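Local structure of GRMZM2G135359 pseudokinase (6CPY) at residues A68-L73 / M120-A125; C54-G59 / S189-W194; Q87-I92 / Y109-H114. The protein is a maize receptor-like pseudokinase, here its kinase-fold domain, for which ATP binding and kinase activity remain uncertain. All coordinates share one frame; numbering follows the deposited sequence.

Interaction 1: residues A68-L73 / M120-A125; sequences AVASSL and MVFEYA
Ala68 and Ala70 pair with Phe122 and Met120 through the backbone, and four hydrogen bonds carry most of this contact between the antiparallel strands 66-72 and 117-123. Ala68 gives its N to Phe122 O and takes Phe122 N on its O, the second bond spanning 2.8 Å. Two residues on, Ala70 N reaches Met120 O and Met120 N reaches Ala70 O, the latter at 2.9 Å with the donor lying in the carbonyl plane. Val69 and Val121 form the non-hydrogen-bonded pair between these two, with CA atoms 4.6 Å apart. Here Val69 CA-H leans on Met120 O, so that carbonyl takes a CH contact besides its N-H.

The apolar contacts divide between the sheet's two faces. On one, Val69 CG2 and Val121 CG2 meet loosely, 4.5 Å apart. On the other, the methyl of Ala70 touches the rim of the Phe122 ring, with CB 4.0 Å from CE2 and close to the ring plane. With CG beside its backbone N (chi1 -67°), Phe122 slants its ring back toward Met120, with its edge at Ala70 CB, and its own CB comes 3.5 Å from Ala68 O. Beyond the paired residues, Ala68 CB lies near Glu123 O, a buried carbonyl that has no partner in the model. Met120 carries its thioether off this interface onto helix 82-96, while Phe122 touches Leu95 of that helix and Leu191.

Among charged groups, the Glu123 carboxylate pairs with Lys187. No side chain makes a polar bond across the pair. The contact is therefore backbone bonding and apolar packing; Ala70 sits where kinases usually carry the lysine of the VAIK motif, consistent with a pseudokinase lacking that nucleotide-contacting charge.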
loop_
_atom_site.group_PDB
_atom_site.type_symbol
_atom_site.label_atom_id
_atom_site.label_comp_id
_atom_site.label_asym_id
_atom_site.label_seq_id
_atom_site.Cartn_x
_atom_site.Cartn_y
_atom_site.Cartn_z
ATOM N N ALA A 68 -7.819 -0.034 -11.322
ATOM C CA ALA A 68 -8.646 -0.219 -10.164
ATOM C C ALA A 68 -9.143 1.166 -9.808
ATOM O O ALA A 68 -8.340 2.087 -9.593
ATOM C CB ALA A 68 -7.846 -0.816 -9.024
ATOM N N VAL A 69 -10.458 1.302 -9.740
ATOM C CA VAL A 69 -11.085 2.593 -9.525
ATOM C C VAL A 69 -11.625 2.646 -8.112
ATOM O O VAL A 69 -12.474 1.845 -7.746
ATOM C CB VAL A 69 -12.201 2.806 -10.549
ATOM C CG1 VAL A 69 -12.939 4.109 -10.287
ATOM C CG2 VAL A 69 -11.608 2.766 -11.950
ATOM N N ALA A 70 -11.108 3.583 -7.317
ATOM C CA ALA A 70 -11.561 3.784 -5.947
ATOM C C ALA A 70 -12.627 4.863 -5.978
ATOM O O ALA A 70 -12.360 5.979 -6.426
ATOM C CB ALA A 70 -10.403 4.204 -5.051
ATOM N N SER A 71 -13.824 4.529 -5.492
ATOM C CA SER A 71 -14.985 5.399 -5.599
ATOM C C SER A 71 -15.539 5.669 -4.213
ATOM O O SER A 71 -15.699 4.743 -3.405
ATOM C CB SER A 71 -16.065 4.747 -6.474
ATOM O OG SER A 71 -17.219 5.573 -6.617
ATOM N N SER A 72 -15.830 6.940 -3.944
ATOM C CA SER A 72 -16.423 7.350 -2.684
ATOM C C SER A 72 -17.744 6.632 -2.451
ATOM O O SER A 72 -18.453 6.293 -3.394
ATOM C CB SER A 72 -16.666 8.869 -2.690
ATOM O OG SER A 72 -17.240 9.298 -1.457
ATOM N N LEU A 73 -18.075 6.421 -1.185
ATOM C CA LEU A 73 -19.366 5.859 -0.812
ATOM C C LEU A 73 -20.467 6.922 -0.867
ATOM O O LEU A 73 -21.649 6.586 -0.859
ATOM C CB LEU A 73 -19.298 5.254 0.588
ATOM C CG LEU A 73 -18.211 4.195 0.812
ATOM C CD1 LEU A 73 -18.197 3.750 2.272
ATOM C CD2 LEU A 73 -18.412 3.016 -0.125
ATOM N N MET A 120 -10.800 7.971 -7.865
ATOM C CA MET A 120 -9.384 7.995 -8.139
ATOM C C MET A 120 -9.068 6.704 -8.860
ATOM O O MET A 120 -9.588 5.643 -8.500
ATOM C CB MET A 120 -8.581 8.109 -6.832
ATOM C CG MET A 120 -8.761 9.475 -6.186
ATOM S SD MET A 120 -7.819 9.699 -4.671
ATOM C CE MET A 120 -8.698 11.093 -3.954
ATOM N N VAL A 121 -8.255 6.814 -9.900
ATOM C CA VAL A 121 -7.961 5.707 -10.790
ATOM C C VAL A 121 -6.529 5.237 -10.533
ATOM O O VAL A 121 -5.581 6.003 -10.685
ATOM C CB VAL A 121 -8.108 6.130 -12.264
ATOM C CG1 VAL A 121 -7.767 4.977 -13.207
ATOM C CG2 VAL A 121 -9.496 6.678 -12.523
ATOM N N PHE A 122 -6.382 3.958 -10.182
ATOM C CA PHE A 122 -5.086 3.409 -9.830
ATOM C C PHE A 122 -4.685 2.271 -10.743
ATOM O O PHE A 122 -5.528 1.668 -11.417
ATOM C CB PHE A 122 -5.123 2.884 -8.402
ATOM C CG PHE A 122 -5.275 3.952 -7.371
ATOM C CD1 PHE A 122 -4.166 4.663 -6.924
ATOM C CD2 PHE A 122 -6.513 4.236 -6.828
ATOM C CE1 PHE A 122 -4.302 5.649 -5.968
ATOM C CE2 PHE A 122 -6.652 5.214 -5.874
ATOM C CZ PHE A 122 -5.548 5.921 -5.441
ATOM N N GLU A 123 -3.391 1.969 -10.740
ATOM C CA GLU A 123 -2.882 0.750 -11.385
ATOM C C GLU A 123 -3.590 -0.472 -10.819
ATOM O O GLU A 123 -3.879 -0.527 -9.624
ATOM C CB GLU A 123 -1.386 0.591 -11.142
ATOM C CG GLU A 123 -0.530 1.592 -11.882
ATOM C CD GLU A 123 0.940 1.505 -11.511
ATOM O OE1 GLU A 123 1.250 1.079 -10.373
ATOM O OE2 GLU A 123 1.774 1.916 -12.346
ATOM N N TYR A 124 -3.862 -1.461 -11.678
ATOM C CA TYR A 124 -4.504 -2.715 -11.255
ATOM C C TYR A 124 -3.441 -3.755 -10.948
ATOM O O TYR A 124 -2.530 -3.930 -11.742
ATOM C CB TYR A 124 -5.371 -3.276 -12.384
ATOM C CG TYR A 124 -5.955 -4.646 -12.114
ATOM C CD1 TYR A 124 -6.891 -4.829 -11.108
ATOM C CD2 TYR A 124 -5.608 -5.748 -12.895
ATOM C CE1 TYR A 124 -7.435 -6.077 -10.850
ATOM C CE2 TYR A 124 -6.177 -6.995 -12.664
ATOM C CZ TYR A 124 -7.088 -7.148 -11.640
ATOM O OH TYR A 124 -7.657 -8.377 -11.372
ATOM N N ALA A 125 -3.589 -4.456 -9.830
ATOM C CA ALA A 125 -2.679 -5.554 -9.457
ATOM C C ALA A 125 -3.439 -6.874 -9.556
ATOM O O ALA A 125 -4.368 -7.096 -8.795
ATOM C CB ALA A 125 -2.173 -5.350 -8.047
#

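Interaction 2: residues C54-G59 / S189-W194; sequences CMLYKG and SDLEFW
Cys54 sets its CB against the edge of the Phe193 ring, 3.6 Å from CE1 and in the ring plane, so an aliphatic carbon rather than the sulfur does the touching. The thiol goes another way: with SG between the backbone N and the carbonyl carbon (chi1 88°), it lies 3.7 Å from Leu191 O, a van der Waals approach. Glu192 brings its carboxylate round to the start of the strand, but OE1 stays 4.4 Å from Cys54 N and bonds instead to Thr53 OG1, while OE2 goes to Ser52 OG. Thr53 OG1 also meets Phe193 N, which ties the turn ahead of Cys54 to the 189-194 loop.

That turn joins strands 47-50 and 54-60, the hairpin that carries the glycine-rich loop in protein kinases, and Asp190-Leu191-Glu192 occupies the place of the DFG motif. Leu56, further along the strand, corresponds to the residue that roofs the adenine pocket in other kinases. The 189-194 loop is braced from within: Trp194 NE1 donates to Asp190 OD2 over 2.9 Å, with the oxygen in the indole plane and its syn lone pair in use. The other carboxylate oxygen, OD1, pairs with Arg171.

Two residues on from Cys54 comes Leu56. Both its methyls face Leu191 CD1, with CD1 3.9 Å and CD2 4.0 Å from it, and the two leucine side chains cross at about a right angle. With CG beside its backbone N (chi1 -61°) and CD1 anti to CA, Leu191 brings that methyl up to Leu56. Tyr179 of strand 178-180 touches both leucines.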
loop_
_atom_site.group_PDB
_atom_site.type_symbol
_atom_site.label_atom_id
_atom_site.label_comp_id
_atom_site.label_asym_id
_atom_site.label_seq_id
_atom_site.Cartn_x
_atom_site.Cartn_y
_atom_site.Cartn_z
ATOM N N CYS A 54 -14.449 3.511 0.688
ATOM C CA CYS A 54 -14.532 3.348 -0.775
ATOM C C CYS A 54 -14.880 1.949 -1.303
ATOM O O CYS A 54 -14.624 0.942 -0.655
ATOM C CB CYS A 54 -13.220 3.815 -1.437
ATOM S SG CYS A 54 -11.914 2.572 -1.595
ATOM N N MET A 55 -15.470 1.930 -2.498
ATOM C CA MET A 55 -15.670 0.725 -3.301
ATOM C C MET A 55 -14.544 0.673 -4.310
ATOM O O MET A 55 -14.110 1.734 -4.771
ATOM C CB MET A 55 -16.979 0.821 -4.088
ATOM C CG MET A 55 -18.240 0.767 -3.261
ATOM S SD MET A 55 -18.476 -0.833 -2.477
ATOM C CE MET A 55 -18.449 -1.946 -3.880
ATOM N N LEU A 56 -14.091 -0.532 -4.668
ATOM C CA LEU A 56 -13.042 -0.708 -5.679
ATOM C C LEU A 56 -13.556 -1.464 -6.901
ATOM O O LEU A 56 -13.987 -2.615 -6.792
ATOM C CB LEU A 56 -11.858 -1.467 -5.099
ATOM C CG LEU A 56 -11.178 -0.757 -3.945
ATOM C CD1 LEU A 56 -10.323 -1.754 -3.181
ATOM C CD2 LEU A 56 -10.350 0.411 -4.470
ATOM N N TYR A 57 -13.499 -0.809 -8.055
ATOM C CA TYR A 57 -14.050 -1.347 -9.288
ATOM C C TYR A 57 -12.960 -1.655 -10.280
ATOM O O TYR A 57 -11.975 -0.930 -10.394
ATOM C CB TYR A 57 -15.037 -0.362 -9.911
ATOM C CG TYR A 57 -16.255 -0.119 -9.064
ATOM C CD1 TYR A 57 -17.253 -1.085 -8.958
ATOM C CD2 TYR A 57 -16.413 1.074 -8.355
ATOM C CE1 TYR A 57 -18.371 -0.873 -8.176
ATOM C CE2 TYR A 57 -17.538 1.298 -7.574
ATOM C CZ TYR A 57 -18.508 0.318 -7.491
ATOM O OH TYR A 57 -19.623 0.505 -6.716
ATOM N N LYS A 58 -13.154 -2.739 -11.021
ATOM C CA LYS A 58 -12.229 -3.117 -12.066
ATOM C C LYS A 58 -12.638 -2.431 -13.359
ATOM O O LYS A 58 -13.824 -2.364 -13.697
ATOM C CB LYS A 58 -12.240 -4.641 -12.255
ATOM C CG LYS A 58 -11.384 -5.150 -13.397
ATOM C CD LYS A 58 -9.902 -5.001 -13.101
ATOM C CE LYS A 58 -9.062 -5.197 -14.347
ATOM N NZ LYS A 58 -9.257 -6.534 -14.959
ATOM N N GLY A 59 -11.650 -1.923 -14.085
ATOM C CA GLY A 59 -11.885 -1.461 -15.437
ATOM C C GLY A 59 -10.695 -1.678 -16.349
ATOM O O GLY A 59 -9.639 -2.154 -15.924
ATOM N N SER A 189 -0.222 0.276 -1.433
ATOM C CA SER A 189 -1.354 1.091 -1.902
ATOM C C SER A 189 -1.825 2.112 -0.890
ATOM O O SER A 189 -1.564 2.003 0.316
ATOM C CB SER A 189 -2.523 0.206 -2.296
ATOM O OG SER A 189 -3.131 -0.378 -1.166
ATOM N N ASP A 190 -2.544 3.106 -1.399
ATOM C CA ASP A 190 -3.258 4.045 -0.567
ATOM C C ASP A 190 -4.600 4.340 -1.243
ATOM O O ASP A 190 -4.740 5.328 -1.974
ATOM C CB ASP A 190 -2.451 5.312 -0.396
ATOM C CG ASP A 190 -3.176 6.365 0.437
ATOM O OD1 ASP A 190 -4.141 6.050 1.163
ATOM O OD2 ASP A 190 -2.773 7.527 0.348
ATOM N N LEU A 191 -5.566 3.474 -0.979
ATOM C CA LEU A 191 -6.864 3.501 -1.657
ATOM C C LEU A 191 -7.947 4.258 -0.886
ATOM O O LEU A 191 -8.943 4.695 -1.474
ATOM C CB LEU A 191 -7.311 2.071 -1.930
ATOM C CG LEU A 191 -6.353 1.289 -2.834
ATOM C CD1 LEU A 191 -6.733 -0.173 -2.874
ATOM C CD2 LEU A 191 -6.317 1.867 -4.242
ATOM N N GLU A 192 -7.755 4.408 0.418
ATOM C CA GLU A 192 -8.750 5.030 1.278
ATOM C C GLU A 192 -8.737 6.526 1.067
ATOM O O GLU A 192 -7.677 7.134 0.971
ATOM C CB GLU A 192 -8.448 4.718 2.748
ATOM C CG GLU A 192 -8.610 3.254 3.122
ATOM C CD GLU A 192 -9.918 2.952 3.832
ATOM O OE1 GLU A 192 -10.971 3.497 3.430
ATOM O OE2 GLU A 192 -9.895 2.148 4.791
ATOM N N PHE A 193 -9.914 7.126 1.003
ATOM C CA PHE A 193 -9.997 8.572 0.886
ATOM C C PHE A 193 -9.513 9.177 2.206
ATOM O O PHE A 193 -9.818 8.650 3.282
ATOM C CB PHE A 193 -11.423 9.008 0.546
ATOM C CG PHE A 193 -11.819 8.698 -0.874
ATOM C CD1 PHE A 193 -12.093 7.396 -1.271
ATOM C CD2 PHE A 193 -11.923 9.709 -1.816
ATOM C CE1 PHE A 193 -12.450 7.110 -2.584
ATOM C CE2 PHE A 193 -12.281 9.427 -3.129
ATOM C CZ PHE A 193 -12.536 8.126 -3.513
ATOM N N TRP A 194 -8.736 10.255 2.115
ATOM C CA TRP A 194 -8.119 10.887 3.295
ATOM C C TRP A 194 -9.156 11.621 4.156
ATOM O O TRP A 194 -9.193 12.854 4.171
ATOM C CB TRP A 194 -7.023 11.878 2.860
ATOM C CG TRP A 194 -5.779 11.258 2.269
ATOM C CD1 TRP A 194 -5.588 9.948 1.911
ATOM C CD2 TRP A 194 -4.567 11.943 1.936
ATOM N NE1 TRP A 194 -4.325 9.778 1.391
ATOM C CE2 TRP A 194 -3.678 10.987 1.398
ATOM C CE3 TRP A 194 -4.143 13.274 2.054
ATOM C CZ2 TRP A 194 -2.388 11.323 0.970
ATOM C CZ3 TRP A 194 -2.866 13.606 1.631
ATOM C CH2 TRP A 194 -2.002 12.633 1.097
#

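Interaction 3: residues Q87-I92 / Y109-H114; sequences QYRKKI and YCEEEH
Glu111 runs alongside Tyr88 in the opposite sense, its CG 3.3 Å from Tyr88 CE2 and its carboxylate turned 23° from the phenol plane. Its charge is shared among several partners. OE2 meets Arg89 NH2 at 3.5 Å in a weak, bent salt bridge, with the guanidinium and carboxylate planes 64° apart. OE1 has the stronger mate, Arg118 NE. Arg89 in turn gives its NE to Glu85, so each arginine has a carboxylate, and the two acids, which come close to each other, probably owe their tolerance to these cations. A glutamine in place of Glu111 would probably leave Arg118 to Glu113 alone, and Arg89 with only Glu85.

The phenol of Tyr88 is satisfied by Val119 O. Its OH also comes within 3.2 Å of Cys110 O, a close approach beside the bond to Val119 O. Lys91, on another side of the helix, places its NZ on Asp190 O and Glu192 O. On the strand side, Glu112 OE2 receives His114 N over 3.0 Å through its anti lone pair.

Between the polar groups lies a small apolar patch. Ile92 CD1 sits 3.5 Å from Tyr109 CB and also lies over one face of the Tyr88 ring, offset toward the rim. Tyr109 holds CG between its backbone N and carbonyl carbon (chi1 68°), which brings the edge of its ring toward Tyr88 OH, 3.9 Å from CD2.

This is helix C of the kinase N lobe packed on the edge strand 106-112 of the five-stranded sheet, with Lys91 standing where active kinases usually have the helix C glutamate.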
loop_
_atom_site.group_PDB
_atom_site.type_symbol
_atom_site.label_atom_id
_atom_site.label_comp_id
_atom_site.label_asym_id
_atom_site.label_seq_id
_atom_site.Cartn_x
_atom_site.Cartn_y
_atom_site.Cartn_z
ATOM N N GLN A 87 -9.855 17.505 0.984
ATOM C CA GLN A 87 -9.053 16.305 1.229
ATOM C C GLN A 87 -8.905 15.436 -0.019
ATOM O O GLN A 87 -7.890 14.773 -0.212
ATOM C CB GLN A 87 -9.658 15.486 2.367
ATOM C CG GLN A 87 -9.515 16.154 3.727
ATOM C CD GLN A 87 -8.059 16.251 4.177
ATOM O OE1 GLN A 87 -7.466 17.329 4.167
ATOM N NE2 GLN A 87 -7.474 15.117 4.555
ATOM N N TYR A 88 -9.939 15.435 -0.855
ATOM C CA TYR A 88 -9.904 14.740 -2.136
ATOM C C TYR A 88 -8.822 15.318 -3.047
ATOM O O TYR A 88 -8.003 14.591 -3.602
ATOM C CB TYR A 88 -11.291 14.819 -2.791
ATOM C CG TYR A 88 -11.395 14.239 -4.186
ATOM C CD1 TYR A 88 -11.642 12.872 -4.380
ATOM C CD2 TYR A 88 -11.281 15.044 -5.304
ATOM C CE1 TYR A 88 -11.758 12.341 -5.646
ATOM C CE2 TYR A 88 -11.386 14.516 -6.581
ATOM C CZ TYR A 88 -11.621 13.168 -6.748
ATOM O OH TYR A 88 -11.728 12.663 -8.024
ATOM N N ARG A 89 -8.810 16.637 -3.212
ATOM C CA ARG A 89 -7.808 17.265 -4.074
ATOM C C ARG A 89 -6.410 17.126 -3.484
ATOM O O ARG A 89 -5.452 16.913 -4.213
ATOM C CB ARG A 89 -8.134 18.741 -4.317
ATOM C CG ARG A 89 -9.429 18.941 -5.083
ATOM C CD ARG A 89 -9.659 20.395 -5.458
ATOM N NE ARG A 89 -10.697 20.475 -6.486
ATOM C CZ ARG A 89 -10.697 21.309 -7.526
ATOM N NH1 ARG A 89 -9.706 22.177 -7.722
ATOM N NH2 ARG A 89 -11.703 21.263 -8.393
ATOM N N LYS A 90 -6.313 17.255 -2.166
ATOM C CA LYS A 90 -5.043 17.140 -1.453
ATOM C C LYS A 90 -4.425 15.762 -1.661
ATOM O O LYS A 90 -3.249 15.645 -1.970
ATOM C CB LYS A 90 -5.281 17.390 0.038
ATOM C CG LYS A 90 -4.043 17.391 0.922
ATOM C CD LYS A 90 -4.362 18.068 2.250
ATOM C CE LYS A 90 -4.499 19.579 2.090
ATOM N NZ LYS A 90 -5.751 20.105 2.700
ATOM N N LYS A 91 -5.229 14.718 -1.510
ATOM C CA LYS A 91 -4.738 13.361 -1.754
ATOM C C LYS A 91 -4.215 13.205 -3.180
ATOM O O LYS A 91 -3.145 12.649 -3.393
ATOM C CB LYS A 91 -5.821 12.314 -1.473
ATOM C CG LYS A 91 -5.355 10.907 -1.833
ATOM C CD LYS A 91 -6.322 9.817 -1.440
ATOM C CE LYS A 91 -5.710 8.469 -1.790
ATOM N NZ LYS A 91 -6.612 7.337 -1.468
ATOM N N ILE A 92 -4.971 13.686 -4.165
ATOM C CA ILE A 92 -4.562 13.551 -5.558
ATOM C C ILE A 92 -3.245 14.286 -5.835
ATOM O O ILE A 92 -2.350 13.743 -6.479
ATOM C CB ILE A 92 -5.663 14.034 -6.520
ATOM C CG1 ILE A 92 -6.820 13.025 -6.517
ATOM C CG2 ILE A 92 -5.092 14.245 -7.921
ATOM C CD1 ILE A 92 -8.112 13.539 -7.104
ATOM N N TYR A 109 -8.055 10.769 -12.244
ATOM C CA TYR A 109 -9.124 11.015 -11.290
ATOM C C TYR A 109 -10.366 11.446 -12.058
ATOM O O TYR A 109 -10.268 11.818 -13.224
ATOM C CB TYR A 109 -8.712 12.065 -10.265
ATOM C CG TYR A 109 -8.558 13.446 -10.839
ATOM C CD1 TYR A 109 -7.352 13.859 -11.376
ATOM C CD2 TYR A 109 -9.633 14.328 -10.870
ATOM C CE1 TYR A 109 -7.210 15.124 -11.930
ATOM C CE2 TYR A 109 -9.496 15.596 -11.419
ATOM C CZ TYR A 109 -8.278 15.983 -11.940
ATOM O OH TYR A 109 -8.117 17.239 -12.481
ATOM N N CYS A 110 -11.522 11.351 -11.421
ATOM C CA CYS A 110 -12.757 11.820 -12.051
ATOM C C CYS A 110 -13.676 12.415 -11.003
ATOM O O CYS A 110 -14.050 11.758 -10.012
ATOM C CB CYS A 110 -13.451 10.703 -12.825
ATOM S SG CYS A 110 -15.115 11.128 -13.421
ATOM N N GLU A 111 -13.987 13.687 -11.218
ATOM C CA GLU A 111 -14.992 14.398 -10.477
ATOM C C GLU A 111 -16.077 14.727 -11.484
ATOM O O GLU A 111 -15.799 15.310 -12.542
ATOM C CB GLU A 111 -14.475 15.734 -9.961
ATOM C CG GLU A 111 -13.291 15.676 -9.047
ATOM C CD GLU A 111 -13.179 16.963 -8.258
ATOM O OE1 GLU A 111 -13.655 16.974 -7.117
ATOM O OE2 GLU A 111 -12.676 17.966 -8.803
ATOM N N GLU A 112 -17.298 14.369 -11.147
ATOM C CA GLU A 112 -18.453 14.669 -11.988
ATOM C C GLU A 112 -19.592 14.884 -11.037
ATOM O O GLU A 112 -19.685 14.192 -10.019
ATOM C CB GLU A 112 -18.736 13.516 -12.963
ATOM C CG GLU A 112 -20.062 13.597 -13.713
ATOM C CD GLU A 112 -20.198 14.840 -14.556
ATOM O OE1 GLU A 112 -19.289 15.099 -15.380
ATOM O OE2 GLU A 112 -21.217 15.559 -14.399
ATOM N N GLU A 113 -20.447 15.859 -11.343
ATOM C CA GLU A 113 -21.573 16.196 -10.465
ATOM C C GLU A 113 -22.836 15.437 -10.815
ATOM O O GLU A 113 -23.679 15.233 -9.945
ATOM C CB GLU A 113 -21.860 17.702 -10.498
ATOM C CG GLU A 113 -20.747 18.573 -9.933
ATOM C CD GLU A 113 -20.324 18.142 -8.535
ATOM O OE1 GLU A 113 -21.204 17.999 -7.654
ATOM O OE2 GLU A 113 -19.107 17.933 -8.327
ATOM N N HIS A 114 -22.976 15.023 -12.076
ATOM C CA HIS A 114 -24.201 14.375 -12.546
ATOM C C HIS A 114 -23.945 13.060 -13.290
ATOM O O HIS A 114 -23.552 13.092 -14.462
ATOM C CB HIS A 114 -24.959 15.346 -13.466
ATOM C CG HIS A 114 -25.064 16.731 -12.913
ATOM N ND1 HIS A 114 -24.363 17.797 -13.432
ATOM C CD2 HIS A 114 -25.776 17.221 -11.872
ATOM C CE1 HIS A 114 -24.639 18.886 -12.735
ATOM N NE2 HIS A 114 -25.495 18.563 -11.783
#

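From the N terminus, strand 54-60 comes first and its partner 189-194 last, so interaction 2 closes the widest loop, spanning the N lobe and the start of the C lobe. Inside it, interaction 1 joins 68-73 to 120-125, and interaction 3, between 87-92 and 109-114, lies within that smaller loop; none cross. Interactions 1 and 2 share the sheet, strands 66-72 and 54-60 being hydrogen-bonded neighbours. Met120 packs on Tyr88, Lys91 and Ile92, linking interaction 1 to helix 82-96, and Lys91 joins that helix to the 189-194 loop. Together they tie the N-lobe sheet and helix C to the DFG-like loop.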